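Local structure of SSO1986 (Sulfolobus solfataricus, 2X5Q) at residues 11-16 / 120-125; 17-22 / 64-69; 32-37 / 88-93; 142-147 / 188-193. The protein serves as the Cmr7 subunit, possibly as a homodimer, of the CMR ribonucleoprotein complex in CRISPR antiviral defence. One frame throughout, in Å; residues are numbered along the deposited sequence.

Contact 1 of 4, residues 11-16 / 120-125; sequences QVFLPI and FSLPIK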
loop_
_atom_site.group_PDB
_atom_site.type_symbol
_atom_site.label_atom_id
_atom_site.label_comp_id
_atom_site.label_asym_id
_atom_site.label_seq_id
_atom_site.Cartn_x
_atom_site.Cartn_y
_atom_site.Cartn_z
ATOM N N GLN A 11 14.930 11.401 -4.270
ATOM C CA GLN A 11 15.119 10.182 -5.060
ATOM C C GLN A 11 13.909 9.866 -5.932
ATOM O O GLN A 11 12.833 10.406 -5.730
ATOM C CB GLN A 11 15.409 8.998 -4.137
ATOM C CG GLN A 11 16.542 9.296 -3.122
ATOM C CD GLN A 11 17.930 9.093 -3.708
ATOM O OE1 GLN A 11 18.240 8.027 -4.219
ATOM N NE2 GLN A 11 18.785 10.113 -3.603
ATOM N N VAL A 12 14.119 8.995 -6.914
ATOM C CA VAL A 12 13.041 8.448 -7.725
ATOM C C VAL A 12 13.151 6.924 -7.662
ATOM O O VAL A 12 14.243 6.385 -7.688
ATOM C CB VAL A 12 13.089 8.952 -9.199
ATOM C CG1 VAL A 12 14.388 8.553 -9.884
ATOM C CG2 VAL A 12 11.894 8.432 -9.996
ATOM N N PHE A 13 12.018 6.252 -7.521
ATOM C CA PHE A 13 11.951 4.780 -7.612
ATOM C C PHE A 13 11.983 4.355 -9.049
ATOM O O PHE A 13 11.076 4.689 -9.836
ATOM C CB PHE A 13 10.666 4.275 -6.944
ATOM C CG PHE A 13 10.491 2.770 -6.952
ATOM C CD1 PHE A 13 11.275 1.955 -6.137
ATOM C CD2 PHE A 13 9.511 2.171 -7.738
ATOM C CE1 PHE A 13 11.080 0.567 -6.116
ATOM C CE2 PHE A 13 9.308 0.763 -7.723
ATOM C CZ PHE A 13 10.081 -0.019 -6.918
ATOM N N LEU A 14 13.019 3.600 -9.396
ATOM C CA LEU A 14 13.157 3.053 -10.737
ATOM C C LEU A 14 12.761 1.587 -10.642
ATOM O O LEU A 14 13.526 0.782 -10.108
ATOM C CB LEU A 14 14.606 3.234 -11.215
ATOM C CG LEU A 14 15.060 2.874 -12.629
ATOM C CD1 LEU A 14 16.460 3.442 -12.870
ATOM C CD2 LEU A 14 15.070 1.399 -12.890
ATOM N N PRO A 15 11.550 1.236 -11.122
ATOM C CA PRO A 15 11.190 -0.182 -11.197
ATOM C C PRO A 15 12.106 -0.949 -12.133
ATOM O O PRO A 15 12.373 -0.490 -13.253
ATOM C CB PRO A 15 9.754 -0.177 -11.767
ATOM C CG PRO A 15 9.260 1.205 -11.612
ATOM C CD PRO A 15 10.474 2.103 -11.625
ATOM N N ILE A 16 12.590 -2.106 -11.690
ATOM C CA ILE A 16 13.392 -2.967 -12.556
ATOM C C ILE A 16 12.496 -4.080 -13.119
ATOM O O ILE A 16 12.133 -5.027 -12.400
ATOM C CB ILE A 16 14.594 -3.543 -11.788
ATOM C CG1 ILE A 16 15.431 -2.406 -11.184
ATOM C CG2 ILE A 16 15.467 -4.437 -12.687
ATOM C CD1 ILE A 16 16.077 -1.497 -12.200
ATOM N N PHE A 120 11.247 10.566 -1.783
ATOM C CA PHE A 120 11.289 9.864 -3.061
ATOM C C PHE A 120 9.939 9.857 -3.759
ATOM O O PHE A 120 8.890 9.963 -3.114
ATOM C CB PHE A 120 11.836 8.438 -2.909
ATOM C CG PHE A 120 10.883 7.465 -2.277
ATOM C CD1 PHE A 120 10.257 6.488 -3.038
ATOM C CD2 PHE A 120 10.654 7.486 -0.910
ATOM C CE1 PHE A 120 9.401 5.586 -2.454
ATOM C CE2 PHE A 120 9.815 6.582 -0.324
ATOM C CZ PHE A 120 9.169 5.631 -1.097
ATOM N N SER A 121 9.981 9.739 -5.083
ATOM C CA SER A 121 8.762 9.695 -5.893
ATOM C C SER A 121 8.608 8.358 -6.639
ATOM O O SER A 121 9.596 7.774 -7.075
ATOM C CB SER A 121 8.769 10.851 -6.889
ATOM O OG SER A 121 8.694 12.091 -6.209
ATOM N N LEU A 122 7.355 7.916 -6.786
ATOM C CA LEU A 122 6.973 6.689 -7.487
ATOM C C LEU A 122 6.154 7.048 -8.715
ATOM O O LEU A 122 5.317 7.927 -8.622
ATOM C CB LEU A 122 6.051 5.847 -6.600
ATOM C CG LEU A 122 6.522 5.574 -5.177
ATOM C CD1 LEU A 122 5.361 5.084 -4.339
ATOM C CD2 LEU A 122 7.689 4.578 -5.190
ATOM N N PRO A 123 6.349 6.332 -9.844
ATOM C CA PRO A 123 5.484 6.462 -11.024
ATOM C C PRO A 123 4.186 5.644 -10.902
ATOM O O PRO A 123 4.235 4.416 -10.996
ATOM C CB PRO A 123 6.360 5.913 -12.153
ATOM C CG PRO A 123 7.262 4.922 -11.488
ATOM C CD PRO A 123 7.420 5.337 -10.059
ATOM N N ILE A 124 3.047 6.322 -10.708
ATOM C CA ILE A 124 1.747 5.644 -10.480
ATOM C C ILE A 124 0.667 5.933 -11.529
ATOM O O ILE A 124 0.739 6.927 -12.245
ATOM C CB ILE A 124 1.152 6.019 -9.127
ATOM C CG1 ILE A 124 0.986 7.546 -9.024
ATOM C CG2 ILE A 124 2.024 5.471 -8.012
ATOM C CD1 ILE A 124 -0.143 7.990 -8.094
ATOM N N LYS A 125 -0.325 5.051 -11.607
ATOM C CA LYS A 125 -1.555 5.285 -12.379
ATOM C C LYS A 125 -2.253 3.966 -12.656
ATOM O O LYS A 125 -2.507 3.199 -11.718
ATOM C CB LYS A 125 -1.291 6.026 -13.698
ATOM C CG LYS A 125 -2.493 6.089 -14.638
ATOM C CD LYS A 125 -2.428 7.304 -15.548
ATOM C CE LYS A 125 -3.482 7.247 -16.642
ATOM N NZ LYS A 125 -3.755 8.619 -17.164
HETATM O O HOH W 1 11.092 12.868 -5.149
#

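Contact 2 of 4, residues 17-22 / 64-69; sequences TNSISS and IDESTG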
loop_
_atom_site.group_PDB
_atom_site.type_symbol
_atom_site.label_atom_id
_atom_site.label_comp_id
_atom_site.label_asym_id
_atom_site.label_seq_id
_atom_site.Cartn_x
_atom_site.Cartn_y
_atom_site.Cartn_z
ATOM N N THR A 17 12.110 -3.941 -14.390
ATOM C CA THR A 17 11.275 -4.925 -15.077
ATOM C C THR A 17 11.946 -5.373 -16.358
ATOM O O THR A 17 12.947 -4.798 -16.751
ATOM C CB THR A 17 9.915 -4.340 -15.501
ATOM O OG1 THR A 17 10.109 -3.469 -16.614
ATOM C CG2 THR A 17 9.244 -3.579 -14.373
ATOM N N ASN A 18 11.338 -6.353 -17.045
ATOM C CA ASN A 18 11.799 -6.784 -18.369
ATOM C C ASN A 18 11.644 -5.752 -19.488
ATOM O O ASN A 18 12.151 -5.989 -20.587
ATOM C CB ASN A 18 11.075 -8.064 -18.826
ATOM C CG ASN A 18 11.548 -9.301 -18.094
ATOM O OD1 ASN A 18 12.739 -9.617 -18.095
ATOM N ND2 ASN A 18 10.611 -10.023 -17.481
ATOM N N SER A 19 10.945 -4.639 -19.242
ATOM C CA SER A 19 10.649 -3.679 -20.311
ATOM C C SER A 19 11.374 -2.334 -20.252
ATOM O O SER A 19 11.201 -1.495 -21.151
ATOM C CB SER A 19 9.141 -3.445 -20.382
ATOM O OG SER A 19 8.489 -4.655 -20.710
ATOM N N ILE A 20 12.185 -2.119 -19.222
ATOM C CA ILE A 20 12.877 -0.844 -19.098
ATOM C C ILE A 20 14.011 -0.789 -20.116
ATOM O O ILE A 20 14.547 -1.816 -20.531
ATOM C CB ILE A 20 13.372 -0.576 -17.654
ATOM C CG1 ILE A 20 14.575 -1.453 -17.298
ATOM C CG2 ILE A 20 12.221 -0.788 -16.653
ATOM C CD1 ILE A 20 15.175 -1.136 -15.952
ATOM N N SER A 21 14.343 0.419 -20.537
ATOM C CA SER A 21 15.426 0.627 -21.494
ATOM C C SER A 21 16.068 1.970 -21.228
ATOM O O SER A 21 15.394 2.923 -20.836
ATOM C CB SER A 21 14.894 0.589 -22.928
ATOM O OG SER A 21 13.965 1.636 -23.148
ATOM N N SER A 22 17.370 2.043 -21.446
ATOM C CA SER A 22 18.073 3.314 -21.403
ATOM C C SER A 22 17.670 4.166 -22.614
ATOM O O SER A 22 17.520 3.656 -23.715
ATOM C CB SER A 22 19.583 3.069 -21.388
ATOM O OG SER A 22 20.293 4.176 -21.903
ATOM N N ILE A 64 2.972 -3.654 -11.349
ATOM C CA ILE A 64 3.317 -2.711 -12.411
ATOM C C ILE A 64 2.552 -3.078 -13.675
ATOM O O ILE A 64 2.357 -4.255 -13.991
ATOM C CB ILE A 64 4.859 -2.613 -12.631
ATOM C CG1 ILE A 64 5.215 -1.482 -13.612
ATOM C CG2 ILE A 64 5.449 -3.926 -13.118
ATOM C CD1 ILE A 64 6.712 -1.046 -13.525
ATOM N N ASP A 65 2.032 -2.061 -14.350
ATOM C CA ASP A 65 1.479 -2.236 -15.685
ATOM C C ASP A 65 2.727 -2.171 -16.547
ATOM O O ASP A 65 3.248 -1.081 -16.835
ATOM C CB ASP A 65 0.491 -1.110 -16.017
ATOM C CG ASP A 65 0.014 -1.145 -17.462
ATOM O OD1 ASP A 65 0.745 -1.651 -18.344
ATOM O OD2 ASP A 65 -1.100 -0.642 -17.713
ATOM N N GLU A 66 3.231 -3.339 -16.934
ATOM C CA GLU A 66 4.550 -3.392 -17.557
ATOM C C GLU A 66 4.685 -2.578 -18.842
ATOM O O GLU A 66 5.726 -1.982 -19.075
ATOM C CB GLU A 66 5.013 -4.823 -17.826
ATOM C CG GLU A 66 6.525 -4.825 -18.088
ATOM C CD GLU A 66 7.176 -6.187 -17.986
ATOM O OE1 GLU A 66 6.689 -7.029 -17.196
ATOM O OE2 GLU A 66 8.187 -6.392 -18.703
ATOM N N SER A 67 3.647 -2.562 -19.663
ATOM C CA SER A 67 3.696 -1.813 -20.909
ATOM C C SER A 67 3.755 -0.300 -20.701
ATOM O O SER A 67 4.466 0.375 -21.433
ATOM C CB SER A 67 2.513 -2.167 -21.789
ATOM O OG SER A 67 1.322 -2.024 -21.049
ATOM N N THR A 68 3.019 0.228 -19.719
ATOM C CA THR A 68 2.999 1.682 -19.489
ATOM C C THR A 68 4.116 2.158 -18.572
ATOM O O THR A 68 4.573 3.298 -18.708
ATOM C CB THR A 68 1.659 2.185 -18.909
ATOM O OG1 THR A 68 1.437 1.607 -17.618
ATOM C CG2 THR A 68 0.485 1.880 -19.854
ATOM N N GLY A 69 4.530 1.292 -17.645
ATOM C CA GLY A 69 5.579 1.596 -16.675
ATOM C C GLY A 69 5.053 2.157 -15.363
ATOM O O GLY A 69 5.830 2.526 -14.485
HETATM O O HOH W 2 8.028 -1.639 -17.403
#

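Contact 3 of 4, residues 32-37 / 88-93; sequences SSVSIE and GKILKG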
loop_
_atom_site.group_PDB
_atom_site.type_symbol
_atom_site.label_atom_id
_atom_site.label_comp_id
_atom_site.label_asym_id
_atom_site.label_seq_id
_atom_site.Cartn_x
_atom_site.Cartn_y
_atom_site.Cartn_z
ATOM N N SER A 32 5.755 2.926 -21.807
ATOM C CA SER A 32 5.238 3.892 -22.768
ATOM C C SER A 32 4.874 5.233 -22.127
ATOM O O SER A 32 4.995 6.267 -22.762
ATOM C CB SER A 32 4.004 3.325 -23.478
ATOM O OG SER A 32 2.992 3.052 -22.532
ATOM N N SER A 33 4.435 5.202 -20.871
ATOM C CA SER A 33 3.896 6.380 -20.205
ATOM C C SER A 33 4.815 6.992 -19.132
ATOM O O SER A 33 4.537 8.101 -18.644
ATOM C CB SER A 33 2.545 6.020 -19.586
ATOM O OG SER A 33 1.694 5.484 -20.585
ATOM N N VAL A 34 5.913 6.308 -18.803
ATOM C CA VAL A 34 6.803 6.735 -17.729
ATOM C C VAL A 34 8.279 6.790 -18.177
ATOM O O VAL A 34 8.836 5.800 -18.695
ATOM C CB VAL A 34 6.668 5.821 -16.494
ATOM C CG1 VAL A 34 7.523 6.347 -15.340
ATOM C CG2 VAL A 34 5.202 5.705 -16.070
ATOM N N SER A 35 8.878 7.976 -18.028
ATOM C CA SER A 35 10.312 8.168 -18.236
ATOM C C SER A 35 10.928 8.881 -17.034
ATOM O O SER A 35 10.372 9.855 -16.512
ATOM C CB SER A 35 10.596 8.964 -19.504
ATOM O OG SER A 35 10.255 8.209 -20.643
ATOM N N ILE A 36 12.091 8.386 -16.632
ATOM C CA ILE A 36 12.819 8.866 -15.467
ATOM C C ILE A 36 14.165 9.439 -15.922
ATOM O O ILE A 36 14.780 8.928 -16.848
ATOM C CB ILE A 36 12.994 7.701 -14.466
ATOM C CG1 ILE A 36 11.668 7.471 -13.733
ATOM C CG2 ILE A 36 14.132 7.960 -13.468
ATOM C CD1 ILE A 36 11.689 6.296 -12.763
ATOM N N GLU A 37 14.575 10.544 -15.314
ATOM C CA GLU A 37 15.899 11.110 -15.508
ATOM C C GLU A 37 16.666 10.874 -14.220
ATOM O O GLU A 37 16.086 10.894 -13.144
ATOM C CB GLU A 37 15.794 12.607 -15.783
ATOM C CG GLU A 37 17.110 13.276 -16.142
ATOM C CD GLU A 37 17.005 14.789 -16.267
ATOM O OE1 GLU A 37 16.561 15.453 -15.306
ATOM O OE2 GLU A 37 17.408 15.315 -17.323
ATOM N N GLY A 88 17.234 11.770 -8.917
ATOM C CA GLY A 88 16.591 11.994 -10.197
ATOM C C GLY A 88 15.133 12.348 -10.050
ATOM O O GLY A 88 14.662 12.686 -8.958
ATOM N N LYS A 89 14.409 12.278 -11.161
ATOM C CA LYS A 89 13.012 12.665 -11.161
ATOM C C LYS A 89 12.229 12.017 -12.297
ATOM O O LYS A 89 12.787 11.645 -13.316
ATOM C CB LYS A 89 12.904 14.183 -11.241
ATOM C CG LYS A 89 13.418 14.794 -12.527
ATOM C CD LYS A 89 13.433 16.331 -12.460
ATOM C CE LYS A 89 12.092 16.943 -12.814
ATOM N NZ LYS A 89 12.172 18.448 -12.956
ATOM N N ILE A 90 10.920 11.916 -12.100
ATOM C CA ILE A 90 10.014 11.436 -13.123
ATOM C C ILE A 90 9.786 12.600 -14.091
ATOM O O ILE A 90 9.275 13.642 -13.701
ATOM C CB ILE A 90 8.702 10.927 -12.488
ATOM C CG1 ILE A 90 9.020 9.791 -11.509
ATOM C CG2 ILE A 90 7.735 10.429 -13.559
ATOM C CD1 ILE A 90 7.896 9.375 -10.622
ATOM N N LEU A 91 10.215 12.435 -15.340
ATOM C CA LEU A 91 10.074 13.477 -16.366
ATOM C C LEU A 91 8.756 13.392 -17.120
ATOM O O LEU A 91 8.208 14.408 -17.540
ATOM C CB LEU A 91 11.221 13.422 -17.381
ATOM C CG LEU A 91 12.539 14.098 -16.995
ATOM C CD1 LEU A 91 13.403 14.278 -18.239
ATOM C CD2 LEU A 91 12.318 15.435 -16.326
ATOM N N LYS A 92 8.267 12.174 -17.310
ATOM C CA LYS A 92 6.977 11.959 -17.935
ATOM C C LYS A 92 6.254 10.895 -17.132
ATOM O O LYS A 92 6.840 9.866 -16.775
ATOM C CB LYS A 92 7.142 11.530 -19.401
ATOM C CG LYS A 92 5.851 11.184 -20.074
ATOM C CD LYS A 92 6.062 10.702 -21.494
ATOM C CE LYS A 92 6.504 9.257 -21.531
ATOM N NZ LYS A 92 6.674 8.793 -22.928
ATOM N N GLY A 93 4.987 11.156 -16.832
ATOM C CA GLY A 93 4.190 10.253 -16.014
ATOM C C GLY A 93 3.729 10.904 -14.723
ATOM O O GLY A 93 4.250 11.939 -14.311
HETATM O O HOH W 3 8.294 6.722 -21.781
#

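Contact 4 of 4, residues 142-147 / 188-193; sequences SFVSLD and YYSIKS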
loop_
_atom_site.group_PDB
_atom_site.type_symbol
_atom_site.label_atom_id
_atom_site.label_comp_id
_atom_site.label_asym_id
_atom_site.label_seq_id
_atom_site.Cartn_x
_atom_site.Cartn_y
_atom_site.Cartn_z
ATOM N N SER A 142 0.520 -11.209 -11.989
ATOM C CA SER A 142 1.329 -12.387 -12.197
ATOM C C SER A 142 2.720 -12.142 -11.710
ATOM O O SER A 142 3.257 -11.059 -11.892
ATOM C CB SER A 142 1.393 -12.725 -13.686
ATOM O OG SER A 142 0.092 -12.790 -14.209
ATOM N N PHE A 143 3.296 -13.178 -11.119
ATOM C CA PHE A 143 4.672 -13.166 -10.705
ATOM C C PHE A 143 5.567 -13.268 -11.942
ATOM O O PHE A 143 5.387 -14.154 -12.779
ATOM C CB PHE A 143 4.926 -14.339 -9.757
ATOM C CG PHE A 143 6.365 -14.500 -9.372
ATOM C CD1 PHE A 143 6.905 -13.751 -8.342
ATOM C CD2 PHE A 143 7.179 -15.399 -10.043
ATOM C CE1 PHE A 143 8.222 -13.890 -7.984
ATOM C CE2 PHE A 143 8.504 -15.544 -9.686
ATOM C CZ PHE A 143 9.024 -14.793 -8.654
ATOM N N VAL A 144 6.523 -12.353 -12.043
ATOM C CA VAL A 144 7.458 -12.323 -13.156
ATOM C C VAL A 144 8.882 -12.295 -12.625
ATOM O O VAL A 144 9.172 -11.626 -11.640
ATOM C CB VAL A 144 7.209 -11.097 -14.060
ATOM C CG1 VAL A 144 8.115 -11.158 -15.298
ATOM C CG2 VAL A 144 5.718 -11.042 -14.489
ATOM N N SER A 145 9.764 -13.068 -13.255
ATOM C CA SER A 145 11.197 -12.954 -12.977
ATOM C C SER A 145 11.881 -12.364 -14.204
ATOM O O SER A 145 11.327 -12.365 -15.301
ATOM C CB SER A 145 11.785 -14.311 -12.615
ATOM O OG SER A 145 11.782 -15.156 -13.742
ATOM N N LEU A 146 13.079 -11.829 -14.017
ATOM C CA LEU A 146 13.812 -11.247 -15.143
ATOM C C LEU A 146 14.310 -12.347 -16.079
ATOM O O LEU A 146 14.926 -13.315 -15.636
ATOM C CB LEU A 146 15.000 -10.408 -14.670
ATOM C CG LEU A 146 14.735 -9.021 -14.093
ATOM C CD1 LEU A 146 16.035 -8.250 -14.041
ATOM C CD2 LEU A 146 13.687 -8.244 -14.896
ATOM N N ASP A 147 14.035 -12.189 -17.373
ATOM C CA ASP A 147 14.700 -12.994 -18.389
ATOM C C ASP A 147 16.211 -12.750 -18.267
ATOM O O ASP A 147 16.649 -11.630 -17.967
ATOM C CB ASP A 147 14.162 -12.645 -19.784
ATOM C CG ASP A 147 14.967 -13.278 -20.902
ATOM O OD1 ASP A 147 14.495 -14.257 -21.523
ATOM O OD2 ASP A 147 16.076 -12.782 -21.170
ATOM N N TYR A 188 9.001 -9.560 -9.723
ATOM C CA TYR A 188 7.952 -8.572 -9.528
ATOM C C TYR A 188 6.603 -9.112 -9.989
ATOM O O TYR A 188 6.510 -10.184 -10.609
ATOM C CB TYR A 188 8.286 -7.261 -10.260
ATOM C CG TYR A 188 8.430 -7.391 -11.775
ATOM C CD1 TYR A 188 7.393 -7.047 -12.623
ATOM C CD2 TYR A 188 9.604 -7.856 -12.348
ATOM C CE1 TYR A 188 7.515 -7.168 -14.020
ATOM C CE2 TYR A 188 9.746 -7.969 -13.733
ATOM C CZ TYR A 188 8.695 -7.625 -14.559
ATOM O OH TYR A 188 8.817 -7.753 -15.918
ATOM N N TYR A 189 5.551 -8.380 -9.634
ATOM C CA TYR A 189 4.193 -8.724 -10.035
ATOM C C TYR A 189 3.732 -7.694 -11.055
ATOM O O TYR A 189 3.844 -6.487 -10.826
ATOM C CB TYR A 189 3.259 -8.761 -8.822
ATOM C CG TYR A 189 3.431 -10.016 -8.006
ATOM C CD1 TYR A 189 2.531 -11.062 -8.114
ATOM C CD2 TYR A 189 4.518 -10.164 -7.137
ATOM C CE1 TYR A 189 2.697 -12.229 -7.376
ATOM C CE2 TYR A 189 4.684 -11.327 -6.394
ATOM C CZ TYR A 189 3.774 -12.345 -6.523
ATOM O OH TYR A 189 3.939 -13.486 -5.814
ATOM N N SER A 190 3.292 -8.170 -12.211
ATOM C CA SER A 190 2.742 -7.275 -13.222
ATOM C C SER A 190 1.258 -7.526 -13.333
ATOM O O SER A 190 0.790 -8.647 -13.127
ATOM C CB SER A 190 3.425 -7.447 -14.577
ATOM O OG SER A 190 2.975 -8.579 -15.251
ATOM N N ILE A 191 0.522 -6.467 -13.632
ATOM C CA ILE A 191 -0.922 -6.524 -13.715
ATOM C C ILE A 191 -1.324 -6.254 -15.155
ATOM O O ILE A 191 -0.742 -5.391 -15.819
ATOM C CB ILE A 191 -1.579 -5.543 -12.714
ATOM C CG1 ILE A 191 -3.105 -5.646 -12.755
ATOM C CG2 ILE A 191 -1.097 -4.107 -12.934
ATOM C CD1 ILE A 191 -3.767 -5.027 -11.530
ATOM N N LYS A 192 -2.306 -7.008 -15.628
ATOM C CA LYS A 192 -2.771 -6.927 -17.007
ATOM C C LYS A 192 -4.286 -7.121 -17.051
ATOM O O LYS A 192 -4.850 -7.860 -16.234
ATOM C CB LYS A 192 -2.076 -8.001 -17.850
ATOM C CG LYS A 192 -2.556 -8.052 -19.284
ATOM C CD LYS A 192 -1.936 -9.165 -20.091
ATOM C CE LYS A 192 -2.602 -9.243 -21.471
ATOM N NZ LYS A 192 -2.445 -7.944 -22.220
ATOM N N SER A 193 -4.941 -6.459 -18.004
ATOM C CA SER A 193 -6.370 -6.657 -18.213
ATOM C C SER A 193 -6.588 -7.879 -19.099
ATOM O O SER A 193 -5.872 -8.089 -20.076
ATOM C CB SER A 193 -7.019 -5.422 -18.833
ATOM O OG SER A 193 -6.378 -5.087 -20.040
HETATM O O HOH W 4 -0.457 -10.379 -15.143
#

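Contact 1 of 4, residues 11-16 / 120-125
A parallel pair of strands in the mixed sheet at the heart of the protein brings Gln11, Val12 and Phe13 alongside Phe120, Ser121 and Leu122. Two backbone bonds join them: Ser121 N donates to Gln11 O at 3.0 Å, and Phe13 N gives an almost straight bond to Ser121 O at 2.9 Å. Gln11 O also accepts a hydrogen bond from a water that lies 2.7 Å from Ser121 OG, so an amide and a tethered solvent molecule grip this carbonyl. The side chains of Gln11 and Phe120 start off on the same face of the sheet and meet at their CB atoms, 3.8 Å apart; the amide of Gln11 then turns away to bond with the backbone of Gln43. CD2 of Leu122 packs against CB of Phe13 at 3.5 Å and reaches its ring carbon CG obliquely; with CG anti to the backbone N (chi1 -179°) the far end of the ring leads away from strand 117-123, while CD of Pro123 lies at the ring's edge, near its plane. Farther along, where the strands diverge at 33°, the two proline rings still touch, Pro15 CG lying 4.2 Å from Pro123 CG. Leu71 covers Phe13, Leu122 and Pro123, and Phe75 of the second subunit packs on Leu122. Strand 11-15 also pairs antiparallel with strand 80-86, so it is an interior strand of a mixed beta-sheet.

Contact 2 of 4, residues 17-22 / 64-69
Glu66 reaches across to the turn at Thr17-Ile20, and its carboxylate forms the polar centre of the contact. Ser19 OG donates to Glu66 OE2 at 2.7 Å, using the anti lone pair of that oxygen, while Asn18 CB presses on the same oxygen at 3.3 Å. An extended Glu66 chain, with CG anti to the backbone N (chi1 -164°), spans the distance and slides past Thr17 in the opposite direction. OE1 is engaged too, by the hydroxyl of Tyr188, so both carboxylate oxygens are held and the group's rotation is probably fixed. The close-packed part lies deeper, where two buried side chains meet tip to tip: Thr17 CG2 approaches Ile64 CD1 at 3.7 Å, against Pro15 and Tyr188. The looser side is that of the partly exposed Asn18, Ser19 and Glu66; of segment 64-69, Ser19 meets Glu66. A water accepts from Thr17 OG1 and donates to Glu66 O, a second, water-mediated link between these two residues. Thr17 OG1 additionally accepts from Ser19 N at 3.0 Å, which steadies the turn. Asp65 OD1 takes bonds from Ser67 OG and Thr68 N. Two side-chain-braced loops thus face each other: an ST turn within a type I beta turn, and an Asx motif at Asp65, where the chain leaves the strand that carries Ile64.

Contact 3 of 4, residues 32-37 / 88-93
Strands 35-37 and 88-90 run antiparallel at 159°, and their register slips by one residue between Ser35 and Ile36. At the slip Ser35 O accepts from two successive amides, Leu91 N at 2.8 Å and Lys92 N at 3.2 Å, while Ser35 N donates to Lys92 O. Beyond it, regular pairing resumes with reciprocal bonds between Glu37 and Lys89. Leu91 and Lys92 facing the single residue Ser35 define a classic beta bulge, which lies where the chain turns a corner in the edge strand of a four-stranded antiparallel sheet. On the buried face Ile36 and Ile90 cross obliquely, CG1 to CG1 at 4.2 Å, and both rest on Val12; Val34 packs more loosely beside Ile90 and lies against Pro123. The other face carries Ser35, Glu37 and the exposed Lys89 and Lys92. Lys92 leaves the backbone with CG anti to N (chi1 175°), passes along Ser33 O and bends at chi3 (79°), bringing NZ to Ser32 O at 3.0 Å, above the carbonyl plane. The same ammonium donates to a water 2.9 Å away that lies 2.7 Å from Ser35 OG, and thus clasps the start of the segment directly and through solvent. At the far end exposed Leu91 lays CG against the aliphatic root of Glu37, 3.8 Å from its CB, and the Glu37 carboxylate stays short of the Lys89 ammonium, OE1 to NZ 5.8 Å.

Contact 4 of 4, residues 142-147 / 188-193
Two aromatic rings on opposite faces of an antiparallel pair of strands are each met by a residue of the facing strand. On one face Phe143 turns its edge to the face of Tyr189 in an offset edge-to-face pair, ring centroids 5.6 Å apart and planes at 70°. Phe143 CB adds a CH-pi contact over the same tyrosine, 4.2 Å from the centroid of the Tyr189 ring. On the other face Val144 sits on the ring of Tyr188: its CB lies 3.9 Å from the Tyr188 centroid, only 16° off the normal, and CG1 continues outward to touch the phenol oxygen. Tyr188 is placed for this by its first torsion (chi1 61°), which sets CG between the backbone N and the carbonyl carbon. Leu146 approaches the same ring from its edge, CD2 to Tyr188 CE2 at 4.1 Å. The hydroxyl of Tyr188 goes on to bond with Glu66 and with the backbone N of Asn18. Between the two faces, four backbone bonds join Ser142 to Ser190 and Val144 to Tyr188. A water bridges Ser142 OG and Ser190 O. This is an antiparallel strand pair whose connection is helical: the short loop after strand 139-144 ends at Asp147, the N-cap of helix 148-162.

Contacts 1 and 3 lie close together, their centres about 9 Å apart: Ile36 CD1 packs on Phe13 O at 3.4 Å, and Ile90 CD1 on Pro123 N at 3.5 Å, which lays the four-stranded sheet on the central one. Contact 2 touches all three others. Ser67 O and Thr68 O probably accept from Ser32 N and Ser33 N of contact 3, while Ile64 O probably accepts from Ile191 N of contact 4. Pro15 CB of contact 1 touches Ile64 CD1 at 3.6 Å. Contacts 1 and 4, centres about 17 Å apart, touch at Ile16 O and Tyr188 CD2 (3.8 Å). Contacts 3 and 4 do not meet, their nearest atoms about 11 Å apart.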